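Local coordinates for translation initiation factor eIF2B subunit epsilon (Schizosaccharomyces pombe, PDB 5B04), which forms part of the eIF2B complex, which catalyses the exchange of GDP for GTP on the gamma subunit of translation initiation factor eIF2, at residues I[156-161]-I[223-228]; I[171-176]-I[217-222]. All blocks are in the same frame, centred on the assembly; numbering follows the deposited sequence.

Interaction 1: I[156-161]-I[223-228]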
ATOM      1  N   THR I 156     -30.029  30.847 -41.771  1.00 70.17           N
ATOM      2  CA  THR I 156     -29.940  30.165 -40.486  1.00 71.15           C
ATOM      3  C   THR I 156     -29.505  31.141 -39.397  1.00 64.47           C
ATOM      4  O   THR I 156     -28.421  31.721 -39.469  1.00 59.32           O
ATOM      5  CB  THR I 156     -28.952  28.985 -40.532  1.00 70.78           C
ATOM      6  OG1 THR I 156     -29.464  27.964 -41.398  1.00 87.97           O
ATOM      7  CG2 THR I 156     -28.749  28.405 -39.141  1.00 73.37           C
ATOM      8  N   MET I 157     -30.353  31.319 -38.390  1.00 63.65           N
ATOM      9  CA  MET I 157     -30.067  32.252 -37.306  1.00 63.72           C
ATOM     10  C   MET I 157     -29.356  31.571 -36.141  1.00 64.21           C
ATOM     11  O   MET I 157     -29.932  30.722 -35.462  1.00 67.96           O
ATOM     12  CB  MET I 157     -31.358  32.910 -36.815  1.00 63.31           C
ATOM     13  CG  MET I 157     -32.048  33.774 -37.856  1.00 62.67           C
ATOM     14  SD  MET I 157     -33.532  34.581 -37.223  1.00 72.73           S
ATOM     15  CE  MET I 157     -34.618  33.176 -37.000  1.00 45.44           C
ATOM     16  N   VAL I 158     -28.103  31.952 -35.915  1.00 54.12           N
ATOM     17  CA  VAL I 158     -27.330  31.423 -34.796  1.00 59.47           C
ATOM     18  C   VAL I 158     -27.703  32.135 -33.500  1.00 59.72           C
ATOM     19  O   VAL I 158     -27.575  33.356 -33.393  1.00 69.51           O
ATOM     20  CB  VAL I 158     -25.814  31.564 -35.033  1.00 57.88           C
ATOM     21  CG1 VAL I 158     -25.042  31.235 -33.762  1.00 45.33           C
ATOM     22  CG2 VAL I 158     -25.370  30.676 -36.183  1.00 50.23           C
ATOM     23  N   VAL I 159     -28.167  31.368 -32.520  1.00 39.63           N
ATOM     24  CA  VAL I 159     -28.557  31.928 -31.232  1.00 57.68           C
ATOM     25  C   VAL I 159     -27.874  31.193 -30.084  1.00 64.31           C
ATOM     26  O   VAL I 159     -27.311  30.114 -30.273  1.00 53.65           O
ATOM     27  CB  VAL I 159     -30.082  31.875 -31.033  1.00 57.44           C
ATOM     28  CG1 VAL I 159     -30.780  32.802 -32.017  1.00 58.12           C
ATOM     29  CG2 VAL I 159     -30.587  30.449 -31.180  1.00 53.44           C
ATOM     30  N   ARG I 160     -27.927  31.781 -28.894  1.00 61.41           N
ATOM     31  CA  ARG I 160     -27.279  31.201 -27.725  1.00 59.36           C
ATOM     32  C   ARG I 160     -28.286  30.878 -26.629  1.00 60.58           C
ATOM     33  O   ARG I 160     -29.090  31.726 -26.241  1.00 65.35           O
ATOM     34  CB  ARG I 160     -26.205  32.148 -27.184  1.00 65.86           C
ATOM     35  CG  ARG I 160     -25.377  31.565 -26.051  1.00 59.01           C
ATOM     36  CD  ARG I 160     -24.699  30.279 -26.488  1.00 61.58           C
ATOM     37  NE  ARG I 160     -23.687  29.827 -25.538  1.00 64.98           N
ATOM     38  CZ  ARG I 160     -23.926  28.998 -24.527  1.00 59.78           C
ATOM     39  NH1 ARG I 160     -25.150  28.531 -24.323  1.00 64.51           N
ATOM     40  NH2 ARG I 160     -22.939  28.638 -23.719  1.00 62.87           N
ATOM     41  N   GLU I 161     -28.237  29.647 -26.134  1.00 61.14           N
ATOM     42  CA  GLU I 161     -29.110  29.227 -25.047  1.00 69.04           C
ATOM     43  C   GLU I 161     -28.706  29.926 -23.753  1.00 61.17           C
ATOM     44  O   GLU I 161     -27.532  29.929 -23.383  1.00 55.97           O
ATOM     45  CB  GLU I 161     -29.059  27.707 -24.873  1.00 61.44           C
ATOM     46  CG  GLU I 161     -30.183  27.137 -24.027  1.00 62.26           C
ATOM     47  CD  GLU I 161     -30.067  25.637 -23.844  1.00 80.55           C
ATOM     48  OE1 GLU I 161     -29.020  25.178 -23.340  1.00100.11           O
ATOM     49  OE2 GLU I 161     -31.020  24.917 -24.208  1.00 68.72           O
ATOM     50  N   ILE I 223     -26.023  36.700 -35.402  1.00 55.34           N
ATOM     51  CA  ILE I 223     -25.020  36.152 -36.303  1.00 67.11           C
ATOM     52  C   ILE I 223     -25.743  35.230 -37.273  1.00 67.49           C
ATOM     53  O   ILE I 223     -26.221  34.165 -36.886  1.00 74.31           O
ATOM     54  CB  ILE I 223     -23.920  35.379 -35.555  1.00 78.34           C
ATOM     55  CG1 ILE I 223     -23.163  36.310 -34.606  1.00 64.39           C
ATOM     56  CG2 ILE I 223     -22.963  34.725 -36.541  1.00 69.01           C
ATOM     57  CD1 ILE I 223     -22.007  35.644 -33.890  1.00 55.91           C
ATOM     58  N   ASP I 224     -25.837  35.641 -38.531  1.00 68.01           N
ATOM     59  CA  ASP I 224     -26.721  34.962 -39.466  1.00 68.38           C
ATOM     60  C   ASP I 224     -26.005  34.347 -40.664  1.00 70.71           C
ATOM     61  O   ASP I 224     -25.182  34.989 -41.314  1.00 69.81           O
ATOM     62  CB  ASP I 224     -27.795  35.936 -39.952  1.00 70.40           C
ATOM     63  CG  ASP I 224     -28.708  36.400 -38.833  1.00 78.01           C
ATOM     64  OD1 ASP I 224     -29.078  35.561 -37.983  1.00 66.42           O
ATOM     65  OD2 ASP I 224     -29.050  37.601 -38.796  1.00 70.33           O
ATOM     66  N   ILE I 225     -26.333  33.087 -40.939  1.00 68.16           N
ATOM     67  CA  ILE I 225     -25.868  32.403 -42.137  1.00 66.26           C
ATOM     68  C   ILE I 225     -26.880  32.616 -43.254  1.00 68.21           C
ATOM     69  O   ILE I 225     -28.035  32.218 -43.127  1.00 61.87           O
ATOM     70  CB  ILE I 225     -25.681  30.893 -41.900  1.00 79.25           C
ATOM     71  CG1 ILE I 225     -24.968  30.638 -40.571  1.00 81.41           C
ATOM     72  CG2 ILE I 225     -24.936  30.256 -43.065  1.00 67.63           C
ATOM     73  CD1 ILE I 225     -23.540  31.130 -40.537  1.00 75.24           C
ATOM     74  N   CYS I 226     -26.453  33.242 -44.346  1.00 74.57           N
ATOM     75  CA  CYS I 226     -27.378  33.595 -45.418  1.00 61.65           C
ATOM     76  C   CYS I 226     -27.058  32.888 -46.731  1.00 71.78           C
ATOM     77  O   CYS I 226     -25.917  32.509 -46.976  1.00 72.01           O
ATOM     78  CB  CYS I 226     -27.378  35.108 -45.633  1.00 52.09           C
ATOM     79  SG  CYS I 226     -28.095  36.053 -44.274  1.00 70.50           S
ATOM     80  N   SER I 227     -28.076  32.723 -47.569  1.00 71.43           N
ATOM     81  CA  SER I 227     -27.923  32.047 -48.854  1.00 79.93           C
ATOM     82  C   SER I 227     -27.610  33.031 -49.978  1.00 80.30           C
ATOM     83  O   SER I 227     -27.473  34.233 -49.744  1.00 87.18           O
ATOM     84  CB  SER I 227     -29.189  31.257 -49.193  1.00 80.63           C
ATOM     85  OG  SER I 227     -30.333  32.096 -49.168  1.00 71.66           O
ATOM     86  N   ASN I 228     -27.501  32.512 -51.198  1.00 82.44           N
ATOM     87  CA  ASN I 228     -27.245  33.336 -52.376  1.00 77.22           C
ATOM     88  C   ASN I 228     -28.359  34.341 -52.644  1.00 80.46           C
ATOM     89  O   ASN I 228     -28.109  35.443 -53.131  1.00 74.05           O
ATOM     90  CB  ASN I 228     -27.056  32.451 -53.611  1.00 70.64           C
ATOM     91  CG  ASN I 228     -25.620  32.013 -53.803  1.00 84.94           C
ATOM     92  OD1 ASN I 228     -24.690  32.799 -53.626  1.00 94.45           O
ATOM     93  ND2 ASN I 228     -25.431  30.752 -54.174  1.00 90.96           N
TER

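Interaction 2: I[171-176]-I[217-222]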
ATOM      1  N   ARG I 171     -31.765  43.906 -24.386  1.00 94.46           N
ATOM      2  CA  ARG I 171     -33.079  44.102 -24.993  1.00 97.28           C
ATOM      3  C   ARG I 171     -33.130  43.679 -26.461  1.00 81.30           C
ATOM      4  O   ARG I 171     -34.121  43.096 -26.906  1.00 84.66           O
ATOM      5  CB  ARG I 171     -33.512  45.564 -24.860  1.00101.90           C
ATOM      6  CG  ARG I 171     -34.949  45.818 -25.294  1.00113.08           C
ATOM      7  CD  ARG I 171     -35.915  44.861 -24.606  1.00115.20           C
ATOM      8  NE  ARG I 171     -36.201  45.248 -23.227  1.00109.67           N
ATOM      9  CZ  ARG I 171     -36.978  44.553 -22.403  1.00117.65           C
ATOM     10  NH1 ARG I 171     -37.548  43.428 -22.814  1.00119.65           N
ATOM     11  NH2 ARG I 171     -37.186  44.982 -21.165  1.00122.02           N
ATOM     12  N   THR I 172     -32.074  43.975 -27.213  1.00 74.18           N
ATOM     13  CA  THR I 172     -31.992  43.547 -28.607  1.00 79.23           C
ATOM     14  C   THR I 172     -31.966  42.024 -28.682  1.00 70.23           C
ATOM     15  O   THR I 172     -32.613  41.417 -29.538  1.00 69.58           O
ATOM     16  CB  THR I 172     -30.742  44.124 -29.309  1.00 89.96           C
ATOM     17  OG1 THR I 172     -30.933  45.523 -29.556  1.00 83.05           O
ATOM     18  CG2 THR I 172     -30.484  43.418 -30.633  1.00 73.71           C
ATOM     19  N   GLU I 173     -31.227  41.412 -27.761  1.00 85.32           N
ATOM     20  CA  GLU I 173     -31.090  39.963 -27.717  1.00 79.43           C
ATOM     21  C   GLU I 173     -32.333  39.296 -27.132  1.00 71.27           C
ATOM     22  O   GLU I 173     -32.571  38.108 -27.353  1.00 69.31           O
ATOM     23  CB  GLU I 173     -29.850  39.568 -26.908  1.00 66.26           C
ATOM     24  CG  GLU I 173     -28.519  39.937 -27.559  1.00 69.89           C
ATOM     25  CD  GLU I 173     -28.219  41.423 -27.499  1.00 80.67           C
ATOM     26  OE1 GLU I 173     -28.866  42.131 -26.699  1.00 79.79           O
ATOM     27  OE2 GLU I 173     -27.338  41.886 -28.255  1.00 78.78           O
ATOM     28  N   SER I 174     -33.122  40.063 -26.385  1.00 74.45           N
ATOM     29  CA  SER I 174     -34.342  39.540 -25.778  1.00 75.11           C
ATOM     30  C   SER I 174     -35.451  39.394 -26.813  1.00 78.12           C
ATOM     31  O   SER I 174     -36.082  40.376 -27.203  1.00 78.07           O
ATOM     32  CB  SER I 174     -34.809  40.444 -24.635  1.00 82.95           C
ATOM     33  OG  SER I 174     -35.963  39.916 -24.006  1.00 85.11           O
ATOM     34  N   SER I 175     -35.683  38.162 -27.253  1.00 79.77           N
ATOM     35  CA  SER I 175     -36.697  37.886 -28.263  1.00 74.48           C
ATOM     36  C   SER I 175     -37.354  36.530 -28.030  1.00 85.52           C
ATOM     37  O   SER I 175     -36.744  35.626 -27.460  1.00 90.88           O
ATOM     38  CB  SER I 175     -36.082  37.934 -29.664  1.00 81.72           C
ATOM     39  OG  SER I 175     -35.389  39.151 -29.881  1.00 93.05           O
ATOM     40  N   VAL I 176     -38.599  36.395 -28.474  1.00 77.03           N
ATOM     41  CA  VAL I 176     -39.305  35.123 -28.375  1.00 68.72           C
ATOM     42  C   VAL I 176     -39.219  34.350 -29.685  1.00 69.62           C
ATOM     43  O   VAL I 176     -39.638  34.837 -30.735  1.00 78.92           O
ATOM     44  CB  VAL I 176     -40.788  35.315 -28.006  1.00 73.89           C
ATOM     45  CG1 VAL I 176     -41.520  33.982 -28.046  1.00 59.49           C
ATOM     46  CG2 VAL I 176     -40.915  35.950 -26.634  1.00 64.73           C
ATOM     47  N   ASP I 217     -35.730  31.859 -23.666  1.00 69.48           N
ATOM     48  CA  ASP I 217     -34.453  31.629 -23.003  1.00 64.64           C
ATOM     49  C   ASP I 217     -33.276  31.822 -23.953  1.00 77.56           C
ATOM     50  O   ASP I 217     -32.131  31.553 -23.593  1.00 77.28           O
ATOM     51  CB  ASP I 217     -34.408  30.218 -22.412  1.00 73.72           C
ATOM     52  CG  ASP I 217     -34.522  29.139 -23.471  1.00 77.55           C
ATOM     53  OD1 ASP I 217     -35.438  29.228 -24.314  1.00 79.51           O
ATOM     54  OD2 ASP I 217     -33.691  28.206 -23.467  1.00 79.01           O
ATOM     55  N   LEU I 218     -33.557  32.289 -25.163  1.00 86.17           N
ATOM     56  CA  LEU I 218     -32.524  32.393 -26.186  1.00 78.62           C
ATOM     57  C   LEU I 218     -31.913  33.788 -26.280  1.00 67.79           C
ATOM     58  O   LEU I 218     -32.602  34.796 -26.124  1.00 70.78           O
ATOM     59  CB  LEU I 218     -33.090  31.988 -27.548  1.00 68.84           C
ATOM     60  CG  LEU I 218     -33.560  30.539 -27.664  1.00 66.14           C
ATOM     61  CD1 LEU I 218     -34.016  30.231 -29.082  1.00 75.13           C
ATOM     62  CD2 LEU I 218     -32.456  29.586 -27.231  1.00 70.35           C
ATOM     63  N   ILE I 219     -30.608  33.830 -26.531  1.00 62.77           N
ATOM     64  CA  ILE I 219     -29.919  35.078 -26.829  1.00 69.03           C
ATOM     65  C   ILE I 219     -29.792  35.242 -28.339  1.00 79.61           C
ATOM     66  O   ILE I 219     -29.145  34.434 -29.008  1.00 77.91           O
ATOM     67  CB  ILE I 219     -28.519  35.133 -26.187  1.00 61.81           C
ATOM     68  CG1 ILE I 219     -28.631  35.341 -24.676  1.00 72.70           C
ATOM     69  CG2 ILE I 219     -27.692  36.252 -26.805  1.00 62.57           C
ATOM     70  CD1 ILE I 219     -27.297  35.554 -23.989  1.00 68.53           C
ATOM     71  N   ASP I 220     -30.421  36.282 -28.874  1.00 78.73           N
ATOM     72  CA  ASP I 220     -30.353  36.552 -30.303  1.00 75.59           C
ATOM     73  C   ASP I 220     -29.039  37.245 -30.640  1.00 71.43           C
ATOM     74  O   ASP I 220     -28.932  38.469 -30.566  1.00 74.33           O
ATOM     75  CB  ASP I 220     -31.545  37.402 -30.750  1.00 83.89           C
ATOM     76  CG  ASP I 220     -31.623  37.556 -32.257  1.00 76.61           C
ATOM     77  OD1 ASP I 220     -30.902  36.829 -32.973  1.00 74.21           O
ATOM     78  OD2 ASP I 220     -32.414  38.401 -32.728  1.00 79.65           O
ATOM     79  N   CYS I 221     -28.041  36.449 -31.008  1.00 67.82           N
ATOM     80  CA  CYS I 221     -26.709  36.964 -31.309  1.00 66.43           C
ATOM     81  C   CYS I 221     -26.702  37.788 -32.588  1.00 76.62           C
ATOM     82  O   CYS I 221     -25.805  38.604 -32.802  1.00 74.64           O
ATOM     83  CB  CYS I 221     -25.710  35.812 -31.430  1.00 67.17           C
ATOM     84  SG  CYS I 221     -25.831  34.576 -30.117  1.00 82.27           S
ATOM     85  N   GLN I 222     -27.707  37.561 -33.429  1.00 80.58           N
ATOM     86  CA  GLN I 222     -27.806  38.192 -34.743  1.00 64.47           C
ATOM     87  C   GLN I 222     -26.570  37.897 -35.588  1.00 58.62           C
ATOM     88  O   GLN I 222     -26.119  38.733 -36.371  1.00 72.67           O
ATOM     89  CB  GLN I 222     -28.027  39.700 -34.608  1.00 59.65           C
ATOM     90  CG  GLN I 222     -29.203  40.056 -33.715  1.00 78.62           C
ATOM     91  CD  GLN I 222     -30.070  41.155 -34.294  1.00 80.71           C
ATOM     92  OE1 GLN I 222     -29.710  41.787 -35.288  1.00 99.53           O
ATOM     93  NE2 GLN I 222     -31.222  41.386 -33.677  1.00 74.29           N
TER

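Interaction 1: I[156-161]-I[223-228]
Thr156 and Ile225 exchange two backbone hydrogen bonds. Thr156 N donates to Ile225 O at 2.8 Å, and Ile225 N donates back to Thr156 O at 2.9 Å. They form a hydrogen-bonded antiparallel pair in the mixed central sheet of the nucleotidyltransferase-like domain. The short strand axes approach to 4.8 Å and run at 157° to each other. Met157 and Asp224 make the next pair, non-hydrogen-bonded. Val158 N donates to Ile223 O at 3.1 Å. Past Val158 and Ile225 the two segments part.

The packed face carries Thr156, Val158, Ile223 and Ile225. Thr156 CB meets Ile225 CB at 4.0 Å. Val158 CG2 lies 4.4 Å from Ile225 CG1. Helix 137-147 covers this face, with Val139 on Val158 and Leu140 on Ile225. Thr156 OG1 is hydrogen-bonded to His143 and Arg146 of that helix.

The other face is more loosely filled between the two segments, where Met157 and Asp224 lie side by side and point the same way. In both, CG stands anti to the carbonyl carbon, with chi1 -64°. This sets OD1 of Asp224 3.5 Å from CG of Met157. Asp224 OD2 forms a salt bridge with Arg244, and Met157 also packs on Val248 of helix 243-252.

All the touching residues are buried, and the chemistry differs by face: mainly apolar packing beneath helix 137-147, and a buried carboxylate on the other face whose charge is probably balanced by Arg244.

Interaction 2: I[171-176]-I[217-222]
The backbones come closest at Glu173 and Asp220, whose CA atoms are 4.3 Å apart, and Asp220 N donates a hydrogen bond to Glu173 O at 3.2 Å. The bond lies in the carbonyl plane and uses a lone pair of the oxygen. The contact belongs to the nucleotidyltransferase-like domain. A turn with helical backbone angles at 171-173 leads into strand 175-179, which pairs antiparallel with strand 212-226.

Glu173 lays its aliphatic part against the other segment. Its CG is 3.4 Å from Asp220 O and 3.9 Å from CG2 of Ile219, a residue that also packs on Phe345 of the neighbouring beta subunit. The chain bends at chi2, 74°, and its carboxylate is taken by Arg275 in a salt bridge.

CB of Asp220 is directed toward 171-176 and lies 3.6 Å from Glu173 O. CG stands anti to the backbone N, with chi1 -172°. OD1 forms a salt bridge with Arg244. Within the segment, a weak hydrogen bond reaches OD1 from Gln222 N, and another weak hydrogen bond reaches OD2 from Gln222 NE2.

The far end of the contact, at Thr172 and Gln222, is partly exposed. These two side chains cross at about a right angle, with Thr172 CG2 3.7 Å from Gln222 NE2.

Interactions 1 and 2 have centres about 13 Å apart and share strand 212-226. Interaction 1 uses its C-terminal end, against strand 153-161. Interaction 2 uses the preceding residues, against the turn that enters strand 175-179. Along the chain, interaction 2 is nested inside the loop closed by interaction 1. The two also touch: Arg160 O lies 2.6 Å from Ile219 N, a probable hydrogen bond. Arg244 joins them through salt bridges to Asp224 and Asp220. Strand 212-226 thus ties both strands into one sheet. Residues of both interactions also meet the beta and gamma subunits, so this part of the sheet lies at the subunit contacts.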